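L-lactate dehydrogenase (Trichomonas vaginalis, PDB 4UUL) is an engineered variant of an enzyme that reduces pyruvate to L-lactate with NADH, in a family that also includes malate dehydrogenases. Local coordinates at residues Q159-Y164 / G226-D231; I181-H186 / V191-Q196. The protein carries 1 engineered substitution. All coordinates share one frame; numbering follows the deposited sequence.

Interaction 1 (Q159-Y164 / G226-D231)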
loop_
_atom_site.group_PDB
_atom_site.type_symbol
_atom_site.label_atom_id
_atom_site.label_comp_id
_atom_site.label_asym_id
_atom_site.label_seq_id
_atom_site.Cartn_x
_atom_site.Cartn_y
_atom_site.Cartn_z
ATOM N N GLN B 159 12.564 12.333 8.368
ATOM C CA GLN B 159 12.141 12.408 9.751
ATOM C C GLN B 159 11.792 11.025 10.302
ATOM O O GLN B 159 12.204 10.666 11.400
ATOM C CB GLN B 159 10.954 13.373 9.932
ATOM C CG GLN B 159 10.491 13.393 11.363
ATOM C CD GLN B 159 9.450 14.446 11.669
ATOM O OE1 GLN B 159 9.682 15.615 11.371
ATOM N NE2 GLN B 159 8.390 14.091 12.356
ATOM N N ASN B 160 11.018 10.255 9.556
ATOM C CA ASN B 160 10.620 8.920 9.975
ATOM C C ASN B 160 11.842 8.034 10.161
ATOM O O ASN B 160 11.913 7.280 11.152
ATOM C CB ASN B 160 9.584 8.310 9.023
ATOM C CG ASN B 160 8.233 8.952 9.176
ATOM O OD1 ASN B 160 7.890 9.484 10.232
ATOM N ND2 ASN B 160 7.433 8.857 8.143
ATOM N N ARG B 161 12.790 8.101 9.232
ATOM C CA ARG B 161 14.023 7.354 9.376
ATOM C C ARG B 161 14.719 7.708 10.675
ATOM O O ARG B 161 15.261 6.839 11.380
ATOM C CB ARG B 161 14.986 7.592 8.227
ATOM C CG ARG B 161 14.588 6.914 6.967
ATOM C CD ARG B 161 15.408 7.344 5.804
ATOM N NE ARG B 161 15.142 6.564 4.611
ATOM C CZ ARG B 161 15.437 6.938 3.387
ATOM N NH1 ARG B 161 15.946 8.171 3.171
ATOM N NH2 ARG B 161 15.152 6.112 2.417
ATOM N N ALA B 162 14.790 9.008 10.958
ATOM C CA ALA B 162 15.496 9.472 12.144
ATOM C C ALA B 162 14.819 9.031 13.421
ATOM O O ALA B 162 15.485 8.611 14.378
ATOM C CB ALA B 162 15.613 10.989 12.109
ATOM N N TYR B 163 13.485 9.059 13.435
ATOM C CA TYR B 163 12.779 8.581 14.619
ATOM C C TYR B 163 13.039 7.107 14.901
ATOM O O TYR B 163 13.279 6.734 16.052
ATOM C CB TYR B 163 11.258 8.816 14.501
ATOM C CG TYR B 163 10.777 10.114 15.127
ATOM C CD1 TYR B 163 10.397 10.180 16.458
ATOM C CD2 TYR B 163 10.702 11.292 14.381
ATOM C CE1 TYR B 163 9.972 11.371 17.015
ATOM C CE2 TYR B 163 10.271 12.491 14.916
ATOM C CZ TYR B 163 9.893 12.514 16.252
ATOM O OH TYR B 163 9.465 13.684 16.831
ATOM N N TYR B 164 12.978 6.286 13.878
ATOM C CA TYR B 164 13.190 4.876 14.143
ATOM C C TYR B 164 14.617 4.626 14.631
ATOM O O TYR B 164 14.845 3.869 15.577
ATOM C CB TYR B 164 12.868 4.077 12.897
ATOM C CG TYR B 164 12.678 2.602 13.294
ATOM C CD1 TYR B 164 13.765 1.755 13.378
ATOM C CD2 TYR B 164 11.387 2.078 13.605
ATOM C CE1 TYR B 164 13.649 0.421 13.745
ATOM C CE2 TYR B 164 11.235 0.730 13.986
ATOM C CZ TYR B 164 12.353 -0.080 14.057
ATOM O OH TYR B 164 12.179 -1.375 14.407
ATOM N N GLY B 226 22.139 9.427 6.346
ATOM C CA GLY B 226 22.572 9.970 5.061
ATOM C C GLY B 226 22.814 8.928 3.980
ATOM O O GLY B 226 22.864 9.256 2.780
ATOM N N HIS B 227 22.941 7.671 4.393
ATOM C CA HIS B 227 23.296 6.600 3.488
ATOM C C HIS B 227 22.244 5.498 3.436
ATOM O O HIS B 227 22.385 4.483 2.731
ATOM C CB HIS B 227 24.621 6.015 3.926
ATOM C CG HIS B 227 25.783 6.922 3.655
ATOM N ND1 HIS B 227 26.294 7.792 4.600
ATOM C CD2 HIS B 227 26.512 7.120 2.530
ATOM C CE1 HIS B 227 27.301 8.466 4.074
ATOM N NE2 HIS B 227 27.455 8.077 2.821
ATOM N N ARG B 228 21.163 5.687 4.176
ATOM C CA ARG B 228 20.149 4.669 4.313
ATOM C C ARG B 228 19.486 4.177 2.973
ATOM O O ARG B 228 19.233 2.969 2.737
ATOM C CB ARG B 228 19.046 5.268 5.168
ATOM C CG ARG B 228 17.950 4.322 5.386
ATOM C CD ARG B 228 18.375 3.135 6.241
ATOM N NE ARG B 228 17.192 2.484 6.826
ATOM C CZ ARG B 228 17.203 1.512 7.724
ATOM N NH1 ARG B 228 18.327 0.958 8.158
ATOM N NH2 ARG B 228 16.051 1.065 8.163
ATOM N N ALA B 229 19.155 5.141 2.137
ATOM C CA ALA B 229 18.616 4.883 0.810
ATOM C C ALA B 229 19.515 3.943 0.004
ATOM O O ALA B 229 19.024 3.062 -0.725
ATOM C CB ALA B 229 18.436 6.205 0.068
ATOM N N TRP B 230 20.824 4.135 0.102
ATOM C CA TRP B 230 21.743 3.350 -0.698
ATOM C C TRP B 230 21.754 1.894 -0.195
ATOM O O TRP B 230 21.803 0.932 -0.965
ATOM C CB TRP B 230 23.119 4.010 -0.629
ATOM C CG TRP B 230 24.163 3.235 -1.286
ATOM C CD1 TRP B 230 24.564 3.324 -2.579
ATOM C CD2 TRP B 230 24.948 2.211 -0.685
ATOM N NE1 TRP B 230 25.565 2.418 -2.820
ATOM C CE2 TRP B 230 25.817 1.722 -1.668
ATOM C CE3 TRP B 230 25.003 1.664 0.600
ATOM C CZ2 TRP B 230 26.725 0.711 -1.412
ATOM C CZ3 TRP B 230 25.907 0.664 0.854
ATOM C CH2 TRP B 230 26.746 0.190 -0.140
ATOM N N ASP B 231 21.649 1.748 1.119
ATOM C CA ASP B 231 21.641 0.447 1.761
ATOM C C ASP B 231 20.378 -0.357 1.321
ATOM O O ASP B 231 20.439 -1.580 1.074
ATOM C CB ASP B 231 21.690 0.711 3.267
ATOM C CG ASP B 231 22.363 -0.371 4.040
ATOM O OD1 ASP B 231 22.895 -1.312 3.423
ATOM O OD2 ASP B 231 22.354 -0.281 5.293
#
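The long side chain of R161 reaches from segment 159-164 of helix 156-170 to the backbone of the neighbouring helix 214-236, laying one face of its guanidinium against R228 and A229. R228 CB stands 4.1 Å above the R161 guanidinium plane and A229 N 4.0 Å above it, both displaced from its centre toward its periphery, so the group rests on aliphatic and backbone atoms. The closest approach is R161 NE to R228 CG at 3.7 Å, and R161 NH2 ends 4.0 Å from A229 CB. R161 CA and R228 CA, the nearest CA pair across the segments, are 8.4 Å apart, a gap that R161 crosses with CG beside its own backbone N (chi1 -74°) and the chain extended from CG to NE. The helices pack within the alpha/beta C-terminal domain, where segment 226-231 is kinked at A229-W230: the regular bonding to the previous turn is interrupted there, and W230 N makes only a weak bond to H227 O. R228 CG is anti to the backbone N and the chain bends at chi2 (67°); the two guanidinium planes are 80° apart. No hydrogen bond joins the segments; the polar ends are instead held across the dimer interface. D58 of the second subunit forms salt bridges to both arginines, OD2 to R161 NE and OD1 to R228 NH2, while E57 of the same subunit adds another to R228 NH2.

Interaction 2 (I181-H186 / V191-Q196)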
loop_
_atom_site.group_PDB
_atom_site.type_symbol
_atom_site.label_atom_id
_atom_site.label_comp_id
_atom_site.label_asym_id
_atom_site.label_seq_id
_atom_site.Cartn_x
_atom_site.Cartn_y
_atom_site.Cartn_z
ATOM N N ILE B 181 13.838 16.900 14.307
ATOM C CA ILE B 181 13.488 17.757 13.188
ATOM C C ILE B 181 14.508 17.576 12.074
ATOM O O ILE B 181 15.706 17.469 12.341
ATOM C CB ILE B 181 13.521 19.242 13.608
ATOM C CG1 ILE B 181 12.660 19.475 14.852
ATOM C CG2 ILE B 181 13.125 20.145 12.432
ATOM C CD1 ILE B 181 12.951 20.806 15.495
ATOM N N VAL B 182 14.025 17.595 10.829
ATOM C CA VAL B 182 14.910 17.631 9.676
ATOM C C VAL B 182 14.758 19.018 9.052
ATOM O O VAL B 182 13.651 19.415 8.700
ATOM C CB VAL B 182 14.523 16.527 8.664
ATOM C CG1 VAL B 182 15.228 16.763 7.439
ATOM C CG2 VAL B 182 14.827 15.184 9.281
ATOM N N TRP B 183 15.851 19.783 9.016
ATOM C CA TRP B 183 15.783 21.155 8.533
ATOM C C TRP B 183 16.500 21.304 7.177
ATOM O O TRP B 183 17.505 20.626 6.926
ATOM C CB TRP B 183 16.503 22.135 9.478
ATOM C CG TRP B 183 16.155 22.187 10.922
ATOM C CD1 TRP B 183 16.551 21.322 11.897
ATOM C CD2 TRP B 183 15.455 23.245 11.585
ATOM N NE1 TRP B 183 16.136 21.774 13.128
ATOM C CE2 TRP B 183 15.465 22.961 12.965
ATOM C CE3 TRP B 183 14.812 24.410 11.137
ATOM C CZ2 TRP B 183 14.881 23.804 13.898
ATOM C CZ3 TRP B 183 14.278 25.276 12.082
ATOM C CH2 TRP B 183 14.304 24.954 13.432
ATOM N N GLY B 184 16.041 22.262 6.388
ATOM C CA GLY B 184 16.821 22.726 5.260
ATOM C C GLY B 184 16.566 21.960 3.996
ATOM O O GLY B 184 15.418 21.668 3.623
ATOM N N ASN B 185 17.654 21.658 3.311
ATOM C CA ASN B 185 17.643 20.955 2.016
ATOM C C ASN B 185 17.684 19.456 2.232
ATOM O O ASN B 185 18.099 18.978 3.220
ATOM C CB ASN B 185 18.871 21.376 1.205
ATOM C CG ASN B 185 18.731 21.127 -0.280
ATOM O OD1 ASN B 185 17.655 20.663 -0.742
ATOM N ND2 ASN B 185 19.811 21.370 -1.039
ATOM N N HIS B 186 17.379 18.722 1.191
ATOM C CA HIS B 186 17.940 17.312 0.996
ATOM C C HIS B 186 19.361 17.341 0.565
ATOM O O HIS B 186 19.933 18.418 0.353
ATOM C CB HIS B 186 17.131 16.556 0.006
ATOM C CG HIS B 186 15.939 15.957 0.687
ATOM N ND1 HIS B 186 14.649 16.327 0.406
ATOM C CD2 HIS B 186 15.849 15.056 1.699
ATOM C CE1 HIS B 186 13.813 15.611 1.139
ATOM N NE2 HIS B 186 14.521 14.907 1.999
ATOM N N VAL B 191 19.904 18.898 7.625
ATOM C CA VAL B 191 20.221 18.972 9.044
ATOM C C VAL B 191 19.285 18.015 9.810
ATOM O O VAL B 191 18.092 18.308 9.973
ATOM C CB VAL B 191 20.052 20.406 9.580
ATOM C CG1 VAL B 191 20.576 20.410 11.010
ATOM C CG2 VAL B 191 20.786 21.411 8.720
ATOM N N ALA B 192 19.815 16.888 10.274
ATOM C CA ALA B 192 19.041 15.946 11.104
ATOM C C ALA B 192 19.344 16.360 12.558
ATOM O O ALA B 192 20.379 16.004 13.144
ATOM C CB ALA B 192 19.455 14.508 10.794
ATOM N N ASP B 193 18.456 17.155 13.102
ATOM C CA ASP B 193 18.647 17.827 14.376
ATOM C C ASP B 193 18.051 17.036 15.533
ATOM O O ASP B 193 16.829 16.764 15.556
ATOM C CB ASP B 193 17.955 19.179 14.283
ATOM C CG ASP B 193 18.003 20.007 15.569
ATOM O OD1 ASP B 193 18.913 19.806 16.390
ATOM O OD2 ASP B 193 17.116 20.885 15.707
ATOM N N LEU B 194 18.907 16.630 16.452
ATOM C CA LEU B 194 18.524 15.983 17.681
ATOM C C LEU B 194 18.591 16.896 18.873
ATOM O O LEU B 194 18.351 16.430 19.992
ATOM C CB LEU B 194 19.399 14.754 17.925
ATOM C CG LEU B 194 19.330 13.666 16.855
ATOM C CD1 LEU B 194 20.168 12.431 17.248
ATOM C CD2 LEU B 194 17.873 13.282 16.462
ATOM N N THR B 195 18.977 18.152 18.686
ATOM C CA THR B 195 19.228 19.047 19.840
ATOM C C THR B 195 17.988 19.503 20.597
ATOM O O THR B 195 18.120 19.990 21.718
ATOM C CB THR B 195 20.076 20.263 19.470
ATOM O OG1 THR B 195 19.328 21.133 18.647
ATOM C CG2 THR B 195 21.338 19.853 18.773
ATOM N N GLN B 196 16.799 19.343 20.002
ATOM C CA GLN B 196 15.548 19.625 20.697
ATOM C C GLN B 196 14.959 18.370 21.319
ATOM O O GLN B 196 14.072 18.455 22.158
ATOM C CB GLN B 196 14.467 20.143 19.760
ATOM C CG GLN B 196 14.943 20.919 18.535
ATOM C CD GLN B 196 15.582 22.254 18.862
ATOM O OE1 GLN B 196 15.300 22.906 19.913
ATOM N NE2 GLN B 196 16.392 22.723 17.932
#
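W183 and D193 are joined by an indole-to-carboxylate hydrogen bond, W183 NE1 to D193 OD2 at 2.9 Å with an N-H...O angle of 159°. The acceptor lies close to the indole plane but is met on its anti side, with the donor tilted out of the carboxylate plane. That leaves the syn lone pair of D193 OD2 for Q196 NE2, 3.0 Å away; Q196 NE2 also donates to the carbonyl of K304. D193 OD1 takes the hydroxyl of T195 on its syn side (OG1 at 2.7 Å) and, from above the plane, the T195 backbone N, which closes an Asx turn. Four bonds thus fix the rotation of this buried carboxylate; with CG anti to the backbone N (chi1 178°), the D193 side chain points the same way as W183 and lies beside it. Reciprocal backbone bonds at the hydrogen-bonded pairs I181 with D193 and W183 with V191 flank the non-hydrogen-bonded pair V182 with A192. Farther out, I181 CG2 lies 3.5 Å above the plane of the W183 ring, near its periphery, V191 CB meets W183 CB at 3.9 Å, and I181 CD1 abuts Q196 CG at 3.6 Å. The strands run 157° apart in direction, a beta hairpin at the edge of an antiparallel sheet, 191-193 being the outermost strand; the hairpin's first strand leads through G184 and N185 to H186, the predicted proton acceptor.

In the fold
The centres of interactions 1 and 2 lie 13 Å apart, linked by chain order as helix 156-170 is followed by strand 177-183. They touch directly where Q159 N packs 3.8 Å from V182 CG2, and S266 OG serves both, bonded to Q159 OE1 and to V182 N. Both border the predicted active site: the side chain of R161 is about 7 Å from that of H186 (nearest atoms), whose NE2 bonds D158 just before segment 159-164 and whose ND1 bonds D132, an NADH-site residue. The spacing of D158 and R161 is consistent with the aspartate and substrate-binding arginine of lactate and malate dehydrogenases, a role inferred here rather than observed in this ligand-free chain.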